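Local coordinates for protein RhCC (PDB 4U5R) that probably acts as a cofactor-independent oxygenase of the tautomerase superfamily, a trimeric beta-alpha-beta protein with a magnesium-binding site, at residues E22-I27 with V39-K44; T84-K89 with W101-A106; S26-Y31 with I64-I69. The protein carries 1 engineered substitution. One frame throughout, in Å; residues are numbered along the deposited sequence.

Contact 1 (E22-I27 with V39-K44); sequences EAITSI and VVVLFK
Apolar packing between Ile-24 and Thr-25 of helix 14-32 and Val-39 and Val-41 of strand 40-46 and its lead-in lays the helix against the sheet, joining the last two elements of the beta-alpha-beta unit 2-8, 14-32, 40-46. In Ile-24, chi1 of -70° sets CG1 beside the backbone N and CG2 anti to it, where CG2 touches both valines. Ile-24 CG2 lies 4.0 Å from Val-39 CG1, and the end of the side chain meets Val-41 tip to tip, with Val-41 CG2 at 4.1 Å from Ile-24 CD1. Val-39 also crosses Thr-25, its CG1 lying 3.8 Å from Thr-25 CA and its CG2 near Thr-25 CG2.

The polar link is a single bound water. Thr-25 OG1 sits 3.7 Å from Val-39 CG1 without bonding to it, and is hydrogen-bonded to Ser-21 O one helical turn back. The water donates a 2.9 Å hydrogen bond to Val-39 O and a weak one to Thr-25 OG1, bridging helix and strand.

Val-40, Val-41 and Leu-42 also pair in an antiparallel ladder with a strand of the second subunit, so the helix packs on an edge that continues into the trimer. With methyl groups doing the touching and one water carrying the polar link, the contact is held by hydrophobic burial rather than by directed bonds.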
loop_
_atom_site.group_PDB
_atom_site.type_symbol
_atom_site.label_atom_id
_atom_site.label_comp_id
_atom_site.label_asym_id
_atom_site.label_seq_id
_atom_site.Cartn_x
_atom_site.Cartn_y
_atom_site.Cartn_z
ATOM N N GLU B 22 13.652 0.378 -16.321
ATOM C CA GLU B 22 13.712 -0.390 -17.557
ATOM C C GLU B 22 13.910 -1.889 -17.263
ATOM O O GLU B 22 13.257 -2.751 -17.870
ATOM C CB GLU B 22 14.836 0.147 -18.455
ATOM C CG GLU B 22 15.132 -0.718 -19.649
ATOM C CD GLU B 22 13.962 -0.809 -20.603
ATOM O OE1 GLU B 22 13.121 0.116 -20.604
ATOM O OE2 GLU B 22 13.890 -1.807 -21.355
ATOM N N ALA B 23 14.792 -2.200 -16.319
ATOM C CA ALA B 23 15.036 -3.594 -15.966
ATOM C C ALA B 23 13.802 -4.248 -15.361
ATOM O O ALA B 23 13.474 -5.399 -15.670
ATOM C CB ALA B 23 16.215 -3.697 -15.004
ATOM N N ILE B 24 13.122 -3.505 -14.494
ATOM C CA ILE B 24 11.895 -3.973 -13.865
ATOM C C ILE B 24 10.805 -4.183 -14.923
ATOM O O ILE B 24 10.159 -5.230 -14.950
ATOM C CB ILE B 24 11.426 -2.980 -12.789
ATOM C CG1 ILE B 24 12.386 -3.030 -11.599
ATOM C CG2 ILE B 24 9.999 -3.292 -12.356
ATOM C CD1 ILE B 24 12.248 -1.858 -10.662
ATOM N N THR B 25 10.659 -3.211 -15.824
ATOM C CA THR B 25 9.730 -3.335 -16.947
ATOM C C THR B 25 10.033 -4.574 -17.787
ATOM O O THR B 25 9.117 -5.291 -18.200
ATOM C CB THR B 25 9.791 -2.084 -17.839
ATOM O OG1 THR B 25 9.401 -0.943 -17.071
ATOM C CG2 THR B 25 8.863 -2.214 -19.062
ATOM N N SER B 26 11.318 -4.841 -18.027
ATOM C CA SER B 26 11.689 -6.003 -18.847
ATOM C C SER B 26 11.195 -7.351 -18.267
ATOM O O SER B 26 10.882 -8.271 -19.023
ATOM C CB SER B 26 13.207 -6.041 -19.053
ATOM O OG SER B 26 13.875 -6.544 -17.908
ATOM N N ILE B 27 11.102 -7.466 -16.940
ATOM C CA ILE B 27 10.489 -8.646 -16.324
ATOM C C ILE B 27 9.128 -8.978 -16.936
ATOM O O ILE B 27 8.867 -10.118 -17.333
ATOM C CB ILE B 27 10.287 -8.475 -14.797
ATOM C CG1 ILE B 27 11.624 -8.262 -14.083
ATOM C CG2 ILE B 27 9.592 -9.698 -14.221
ATOM C CD1 ILE B 27 11.489 -8.015 -12.578
ATOM N N VAL B 39 3.753 -1.040 -16.368
ATOM C CA VAL B 39 4.759 -1.091 -15.303
ATOM C C VAL B 39 5.100 0.310 -14.787
ATOM O O VAL B 39 5.772 1.099 -15.456
ATOM C CB VAL B 39 6.045 -1.802 -15.786
ATOM C CG1 VAL B 39 6.950 -2.121 -14.610
ATOM C CG2 VAL B 39 5.698 -3.089 -16.511
ATOM N N VAL B 40 4.639 0.586 -13.572
ATOM C CA VAL B 40 4.841 1.883 -12.933
ATOM C C VAL B 40 5.812 1.704 -11.762
ATOM O O VAL B 40 5.633 0.819 -10.908
ATOM C CB VAL B 40 3.501 2.485 -12.447
ATOM C CG1 VAL B 40 3.735 3.747 -11.634
ATOM C CG2 VAL B 40 2.564 2.752 -13.635
ATOM N N VAL B 41 6.852 2.529 -11.733
ATOM C CA VAL B 41 7.818 2.500 -10.639
ATOM C C VAL B 41 7.917 3.890 -10.008
ATOM O O VAL B 41 8.283 4.888 -10.662
ATOM C CB VAL B 41 9.221 2.041 -11.100
ATOM C CG1 VAL B 41 10.159 1.990 -9.900
ATOM C CG2 VAL B 41 9.173 0.676 -11.756
ATOM N N LEU B 42 7.586 3.967 -8.728
ATOM C CA LEU B 42 7.629 5.240 -8.023
ATOM C C LEU B 42 8.843 5.262 -7.096
ATOM O O LEU B 42 8.939 4.437 -6.183
ATOM C CB LEU B 42 6.332 5.472 -7.224
ATOM C CG LEU B 42 4.999 5.284 -7.964
ATOM C CD1 LEU B 42 3.824 5.603 -7.047
ATOM C CD2 LEU B 42 4.951 6.153 -9.217
ATOM N N PHE B 43 9.772 6.180 -7.355
ATOM C CA PHE B 43 10.938 6.356 -6.492
ATOM C C PHE B 43 10.668 7.376 -5.401
ATOM O O PHE B 43 10.258 8.507 -5.667
ATOM C CB PHE B 43 12.160 6.780 -7.309
ATOM C CG PHE B 43 12.666 5.709 -8.208
ATOM C CD1 PHE B 43 13.524 4.739 -7.721
ATOM C CD2 PHE B 43 12.269 5.649 -9.529
ATOM C CE1 PHE B 43 13.970 3.721 -8.529
ATOM C CE2 PHE B 43 12.725 4.641 -10.356
ATOM C CZ PHE B 43 13.590 3.679 -9.853
ATOM N N LYS B 44 10.901 6.974 -4.160
ATOM C CA LYS B 44 10.585 7.833 -3.035
ATOM C C LYS B 44 11.845 8.031 -2.198
ATOM O O LYS B 44 12.289 7.122 -1.490
ATOM C CB LYS B 44 9.426 7.220 -2.229
ATOM C CG LYS B 44 8.116 7.140 -3.045
ATOM C CD LYS B 44 7.051 6.274 -2.385
ATOM C CE LYS B 44 5.728 6.344 -3.119
ATOM N NZ LYS B 44 4.644 5.789 -2.264
HETATM O O HOH W 1 8.581 1.709 -15.229
#

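Contact 2 (T84-K89 with W101-A106); sequences TVAEEK and WEIHIA. Engineered in segment 101-106: Ala-106 (natural residue Asp).
Glu-87 of helix 76-90 meets Trp-101 and Ile-103 of strand 100-107, the helix and second strand of the beta-alpha-beta unit 61-68, 76-90, 100-107. Such units build the tautomerase superfamily fold. The short segments run at 140° to each other with their axes 10.6 Å apart at closest, and side chains bridge the distance.

Glu-87 has the largest share of buried surface. Its chain bends at chi2 (-73°), which brings the carboxylate across to the strand. There Glu-87 OE1 accepts a hydrogen bond from Trp-101 NE1 at 2.7 Å, with an N-H...O angle of 161°. The acceptor lies almost in the indole plane and offers its syn lone pair, although carboxylate and ring are turned well away from coplanar. The bond satisfies the indole N-H of a buried tryptophan and fixes the carboxylate at the ring edge. An alanine in place of Glu-87 would remove this acceptor and is likely to leave the Trp-101 N-H without its mate and the Ile-103 methyl less covered.

Ile-103 and Glu-87 run past one another in opposite senses. Ile-103 CG1 extends anti to the backbone N and carries CD1 to 4.3 Å from Ala-86 CB, an apolar contact next to the polar one. Met-83 and Leu-90 also pack on Ile-103, while Arg-114 of the third subunit lies against Glu-87. At the strand's far end, Ala-106 is an engineered replacement for an aspartate that binds magnesium in the natural protein, and no metal is bound to this chain. The second carboxylate oxygen, Glu-87 OE2, ends 3.3 Å from Ile-103 CG2.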
loop_
_atom_site.group_PDB
_atom_site.type_symbol
_atom_site.label_atom_id
_atom_site.label_comp_id
_atom_site.label_asym_id
_atom_site.label_seq_id
_atom_site.Cartn_x
_atom_site.Cartn_y
_atom_site.Cartn_z
ATOM N N THR B 84 12.807 -14.467 -7.714
ATOM C CA THR B 84 14.176 -14.688 -8.163
ATOM C C THR B 84 14.559 -13.657 -9.219
ATOM O O THR B 84 15.614 -13.031 -9.141
ATOM C CB THR B 84 14.359 -16.120 -8.714
ATOM O OG1 THR B 84 14.137 -17.060 -7.654
ATOM C CG2 THR B 84 15.767 -16.310 -9.267
ATOM N N VAL B 85 13.684 -13.452 -10.195
ATOM C CA VAL B 85 13.980 -12.505 -11.259
ATOM C C VAL B 85 13.995 -11.048 -10.757
ATOM O O VAL B 85 14.835 -10.247 -11.173
ATOM C CB VAL B 85 12.974 -12.663 -12.411
ATOM C CG1 VAL B 85 13.232 -11.625 -13.479
ATOM C CG2 VAL B 85 13.094 -14.060 -13.005
ATOM N N ALA B 86 13.090 -10.711 -9.845
ATOM C CA ALA B 86 13.076 -9.384 -9.242
ATOM C C ALA B 86 14.417 -9.067 -8.577
ATOM O O ALA B 86 14.965 -7.992 -8.782
ATOM C CB ALA B 86 11.953 -9.273 -8.227
ATOM N N GLU B 87 14.946 -10.010 -7.800
ATOM C CA GLU B 87 16.210 -9.777 -7.104
ATOM C C GLU B 87 17.352 -9.657 -8.100
ATOM O O GLU B 87 18.279 -8.870 -7.907
ATOM C CB GLU B 87 16.503 -10.894 -6.091
ATOM C CG GLU B 87 15.521 -10.967 -4.930
ATOM C CD GLU B 87 15.687 -9.845 -3.918
ATOM O OE1 GLU B 87 16.636 -9.034 -4.042
ATOM O OE2 GLU B 87 14.848 -9.780 -2.993
ATOM N N GLU B 88 17.259 -10.426 -9.180
ATOM C CA GLU B 88 18.256 -10.375 -10.246
ATOM C C GLU B 88 18.350 -8.980 -10.876
ATOM O O GLU B 88 19.450 -8.488 -11.117
ATOM C CB GLU B 88 17.940 -11.436 -11.310
ATOM C CG GLU B 88 18.525 -12.807 -10.993
ATOM C CD GLU B 88 18.080 -13.896 -11.957
ATOM O OE1 GLU B 88 17.395 -13.580 -12.956
ATOM O OE2 GLU B 88 18.405 -15.077 -11.704
ATOM N N LYS B 89 17.207 -8.337 -11.116
ATOM C CA LYS B 89 17.186 -6.985 -11.692
ATOM C C LYS B 89 17.640 -5.908 -10.711
ATOM O O LYS B 89 18.253 -4.916 -11.099
ATOM C CB LYS B 89 15.777 -6.639 -12.189
ATOM C CG LYS B 89 15.187 -7.658 -13.145
ATOM C CD LYS B 89 16.079 -7.813 -14.372
ATOM C CE LYS B 89 15.430 -8.710 -15.418
ATOM N NZ LYS B 89 16.216 -8.744 -16.688
ATOM N N TRP B 101 18.291 -4.259 2.095
ATOM C CA TRP B 101 17.000 -4.131 1.411
ATOM C C TRP B 101 16.033 -5.262 1.735
ATOM O O TRP B 101 16.407 -6.323 2.253
ATOM C CB TRP B 101 17.184 -4.018 -0.127
ATOM C CG TRP B 101 17.464 -5.308 -0.866
ATOM C CD1 TRP B 101 16.604 -5.994 -1.682
ATOM C CD2 TRP B 101 18.678 -6.067 -0.836
ATOM N NE1 TRP B 101 17.217 -7.124 -2.168
ATOM C CE2 TRP B 101 18.490 -7.194 -1.661
ATOM C CE3 TRP B 101 19.916 -5.890 -0.204
ATOM C CZ2 TRP B 101 19.491 -8.154 -1.857
ATOM C CZ3 TRP B 101 20.904 -6.846 -0.392
ATOM C CH2 TRP B 101 20.681 -7.962 -1.209
ATOM N N GLU B 102 14.769 -4.999 1.427
ATOM C CA GLU B 102 13.665 -5.918 1.658
ATOM C C GLU B 102 12.599 -5.632 0.609
ATOM O O GLU B 102 12.383 -4.481 0.237
ATOM C CB GLU B 102 13.093 -5.760 3.079
ATOM C CG GLU B 102 11.969 -6.736 3.389
ATOM C CD GLU B 102 11.415 -6.618 4.804
ATOM O OE1 GLU B 102 11.626 -5.587 5.470
ATOM O OE2 GLU B 102 10.733 -7.570 5.246
ATOM N N ILE B 103 11.931 -6.678 0.142
ATOM C CA ILE B 103 10.915 -6.572 -0.898
ATOM C C ILE B 103 9.752 -7.469 -0.554
ATOM O O ILE B 103 9.947 -8.576 -0.032
ATOM C CB ILE B 103 11.451 -6.990 -2.288
ATOM C CG1 ILE B 103 10.394 -6.748 -3.380
ATOM C CG2 ILE B 103 11.876 -8.462 -2.286
ATOM C CD1 ILE B 103 10.975 -6.774 -4.804
ATOM N N HIS B 104 8.540 -7.003 -0.840
ATOM C CA HIS B 104 7.383 -7.887 -0.815
ATOM C C HIS B 104 6.321 -7.484 -1.836
ATOM O O HIS B 104 6.294 -6.349 -2.323
ATOM C CB HIS B 104 6.790 -7.996 0.611
ATOM C CG HIS B 104 5.996 -6.808 1.074
ATOM N ND1 HIS B 104 6.576 -5.634 1.502
ATOM C CD2 HIS B 104 4.660 -6.652 1.254
ATOM C CE1 HIS B 104 5.634 -4.787 1.881
ATOM N NE2 HIS B 104 4.461 -5.383 1.744
ATOM N N ILE B 105 5.488 -8.462 -2.190
ATOM C CA ILE B 105 4.447 -8.311 -3.199
ATOM C C ILE B 105 3.056 -8.616 -2.646
ATOM O O ILE B 105 2.865 -9.534 -1.847
ATOM C CB ILE B 105 4.661 -9.245 -4.405
ATOM C CG1 ILE B 105 6.130 -9.288 -4.818
ATOM C CG2 ILE B 105 3.739 -8.841 -5.560
ATOM C CD1 ILE B 105 6.382 -10.032 -6.130
ATOM N N ALA B 106 2.079 -7.845 -3.095
ATOM C CA ALA B 106 0.683 -8.141 -2.832
ATOM C C ALA B 106 -0.033 -8.299 -4.170
ATOM O O ALA B 106 0.378 -7.712 -5.168
ATOM C CB ALA B 106 0.052 -7.040 -2.001
#

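Contact 3 (S26-Y31 with I64-I69); sequences SIYVDY and IRLDHI
The core beneath helix 14-32 contains a polar link to strand 61-68, one of the two central strands of the four-stranded sheet, where Tyr-28 reaches His-68 and Leu-66. The tyrosine hydroxyl and the imidazole share a hydrogen bond, with Tyr-28 OH 2.8 Å from His-68 NE2; either could be the donor. The rings cross obliquely, their planes 81° apart and their centroids separated by 5.4 Å, and each partner's polar atom lies near the plane of the other's ring, at its edge. The imidazole also approaches CE1, the ring carbon beside the hydroxyl-bearing CZ, with Tyr-28 CE1 at 3.4 Å from His-68 NE2.

Tyr-28 CG stands anti to its carbonyl carbon (chi1 -57°), which extends the phenol from the helix to the strand. Beside the bond, Leu-66 puts one methyl against the hydroxyl, its CD1 lying 3.7 Å from Tyr-28 OH. Trp-3 NE1 is a second hydrogen-bonding partner of that hydroxyl, so strand 2-8 is tied to the same point. Met-82 of helix 76-90 packs on both Tyr-28 and His-68.

On the strand, Arg-65 and Asp-67 form a salt bridge with Arg-65 NH1 2.8 Å from Asp-67 OD1, met from above the carboxylate plane. Asp-67 OD2 forms a salt bridge with Arg-65 of the second subunit, and Arg-65 NE one with Asp-67 of the third, which links these charges around the trimer. His-68 is about 7 Å, between nearest side-chain atoms, from Ala-106, the engineered residue at the magnesium position. With two hydrogen-bonding partners, the buried Tyr-28 hydroxyl is polar yet satisfied, and its bond to NE2 probably helps to fix the orientation of the imidazole.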
loop_
_atom_site.group_PDB
_atom_site.type_symbol
_atom_site.label_atom_id
_atom_site.label_comp_id
_atom_site.label_asym_id
_atom_site.label_seq_id
_atom_site.Cartn_x
_atom_site.Cartn_y
_atom_site.Cartn_z
ATOM N N SER B 26 11.318 -4.841 -18.027
ATOM C CA SER B 26 11.689 -6.003 -18.847
ATOM C C SER B 26 11.195 -7.351 -18.267
ATOM O O SER B 26 10.882 -8.271 -19.023
ATOM C CB SER B 26 13.207 -6.041 -19.053
ATOM O OG SER B 26 13.875 -6.544 -17.908
ATOM N N ILE B 27 11.102 -7.466 -16.940
ATOM C CA ILE B 27 10.489 -8.646 -16.324
ATOM C C ILE B 27 9.128 -8.978 -16.936
ATOM O O ILE B 27 8.867 -10.118 -17.333
ATOM C CB ILE B 27 10.287 -8.475 -14.797
ATOM C CG1 ILE B 27 11.624 -8.262 -14.083
ATOM C CG2 ILE B 27 9.592 -9.698 -14.221
ATOM C CD1 ILE B 27 11.489 -8.015 -12.578
ATOM N N TYR B 28 8.258 -7.979 -17.014
ATOM C CA TYR B 28 6.881 -8.230 -17.416
ATOM C C TYR B 28 6.718 -8.313 -18.923
ATOM O O TYR B 28 5.864 -9.057 -19.407
ATOM C CB TYR B 28 5.961 -7.157 -16.845
ATOM C CG TYR B 28 6.067 -7.079 -15.346
ATOM C CD1 TYR B 28 5.351 -7.956 -14.535
ATOM C CD2 TYR B 28 6.899 -6.142 -14.738
ATOM C CE1 TYR B 28 5.456 -7.900 -13.152
ATOM C CE2 TYR B 28 7.012 -6.079 -13.357
ATOM C CZ TYR B 28 6.286 -6.952 -12.574
ATOM O OH TYR B 28 6.394 -6.874 -11.203
ATOM N N VAL B 29 7.533 -7.556 -19.655
ATOM C CA VAL B 29 7.597 -7.683 -21.112
ATOM C C VAL B 29 8.105 -9.068 -21.500
ATOM O O VAL B 29 7.492 -9.759 -22.316
ATOM C CB VAL B 29 8.520 -6.628 -21.756
ATOM C CG1 VAL B 29 8.658 -6.908 -23.257
ATOM C CG2 VAL B 29 7.989 -5.232 -21.539
ATOM N N ASP B 30 9.217 -9.481 -20.898
ATOM C CA ASP B 30 9.864 -10.732 -21.285
ATOM C C ASP B 30 9.066 -11.965 -20.881
ATOM O O ASP B 30 8.993 -12.933 -21.640
ATOM C CB ASP B 30 11.276 -10.821 -20.691
ATOM C CG ASP B 30 12.229 -9.824 -21.311
ATOM O OD1 ASP B 30 11.863 -9.244 -22.354
ATOM O OD2 ASP B 30 13.349 -9.635 -20.776
ATOM N N TYR B 31 8.461 -11.944 -19.699
ATOM C CA TYR B 31 7.808 -13.150 -19.195
ATOM C C TYR B 31 6.318 -13.249 -19.521
ATOM O O TYR B 31 5.762 -14.346 -19.512
ATOM C CB TYR B 31 8.013 -13.269 -17.680
ATOM C CG TYR B 31 9.348 -13.874 -17.310
ATOM C CD1 TYR B 31 10.479 -13.082 -17.174
ATOM C CD2 TYR B 31 9.478 -15.243 -17.107
ATOM C CE1 TYR B 31 11.704 -13.632 -16.842
ATOM C CE2 TYR B 31 10.701 -15.805 -16.773
ATOM C CZ TYR B 31 11.806 -14.994 -16.642
ATOM O OH TYR B 31 13.023 -15.546 -16.312
ATOM N N ILE B 64 11.334 -2.024 -0.839
ATOM C CA ILE B 64 10.561 -2.158 -2.079
ATOM C C ILE B 64 9.231 -2.854 -1.803
ATOM O O ILE B 64 9.185 -3.860 -1.094
ATOM C CB ILE B 64 11.321 -2.977 -3.150
ATOM C CG1 ILE B 64 12.743 -2.440 -3.379
ATOM C CG2 ILE B 64 10.474 -3.069 -4.434
ATOM C CD1 ILE B 64 13.820 -3.326 -2.722
ATOM N N ARG B 65 8.145 -2.315 -2.344
ATOM C CA ARG B 65 6.835 -2.951 -2.211
ATOM C C ARG B 65 6.120 -2.875 -3.541
ATOM O O ARG B 65 6.156 -1.851 -4.180
ATOM C CB ARG B 65 5.996 -2.273 -1.123
ATOM C CG ARG B 65 4.636 -2.921 -0.923
ATOM C CD ARG B 65 3.648 -2.001 -0.209
ATOM N NE ARG B 65 2.440 -2.765 0.095
ATOM C CZ ARG B 65 1.472 -3.003 -0.777
ATOM N NH1 ARG B 65 1.546 -2.505 -2.010
ATOM N NH2 ARG B 65 0.428 -3.740 -0.414
ATOM N N LEU B 66 5.438 -3.928 -3.957
ATOM C CA LEU B 66 4.742 -3.844 -5.229
ATOM C C LEU B 66 3.410 -4.544 -5.182
ATOM O O LEU B 66 3.272 -5.514 -4.463
ATOM C CB LEU B 66 5.638 -4.402 -6.338
ATOM C CG LEU B 66 6.228 -5.814 -6.236
ATOM C CD1 LEU B 66 6.181 -6.562 -7.561
ATOM C CD2 LEU B 66 7.646 -5.750 -5.696
ATOM N N ASP B 67 2.418 -3.990 -5.887
ATOM C CA ASP B 67 1.179 -4.707 -6.201
ATOM C C ASP B 67 1.222 -5.321 -7.586
ATOM O O ASP B 67 1.681 -4.688 -8.544
ATOM C CB ASP B 67 -0.048 -3.782 -6.152
ATOM C CG ASP B 67 -0.369 -3.262 -4.755
ATOM O OD1 ASP B 67 -0.127 -3.947 -3.748
ATOM O OD2 ASP B 67 -0.927 -2.153 -4.670
ATOM N N HIS B 68 0.706 -6.540 -7.702
ATOM C CA HIS B 68 0.426 -7.137 -8.996
ATOM C C HIS B 68 -1.068 -7.096 -9.204
ATOM O O HIS B 68 -1.820 -7.562 -8.343
ATOM C CB HIS B 68 0.930 -8.572 -9.059
ATOM C CG HIS B 68 2.383 -8.692 -9.389
ATOM N ND1 HIS B 68 2.994 -9.911 -9.567
ATOM C CD2 HIS B 68 3.342 -7.755 -9.603
ATOM C CE1 HIS B 68 4.266 -9.727 -9.875
ATOM N NE2 HIS B 68 4.504 -8.426 -9.901
ATOM N N ILE B 69 -1.481 -6.540 -10.340
ATOM C CA ILE B 69 -2.885 -6.297 -10.643
ATOM C C ILE B 69 -3.362 -7.073 -11.852
ATOM O O ILE B 69 -4.457 -7.627 -11.843
ATOM C CB ILE B 69 -3.134 -4.803 -10.900
ATOM C CG1 ILE B 69 -2.449 -3.970 -9.813
ATOM C CG2 ILE B 69 -4.632 -4.522 -10.968
ATOM C CD1 ILE B 69 -2.112 -2.526 -10.247
#

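Overall arrangement
From the N terminus, strand 2-8 leads into helix 14-32, from which contacts 1 and 3 both start, sharing Ser-26 and Ile-27. Contact 1 closes the short connection to strand 40-46; contact 3 closes a longer one to strand 61-68, which includes strand 40-46, so the two overlap along the chain. Contact 2 lies wholly after both, closing the second beta-alpha-beta unit between helix 76-90 and strand 100-107. The two helices meet where Ile-27 packs on Val-85 and Lys-89. Sheet order 40-46, 2-8, 61-68, 100-107 puts contacts 1 and 2 on the outermost strands of the chain and contact 3 on a central one.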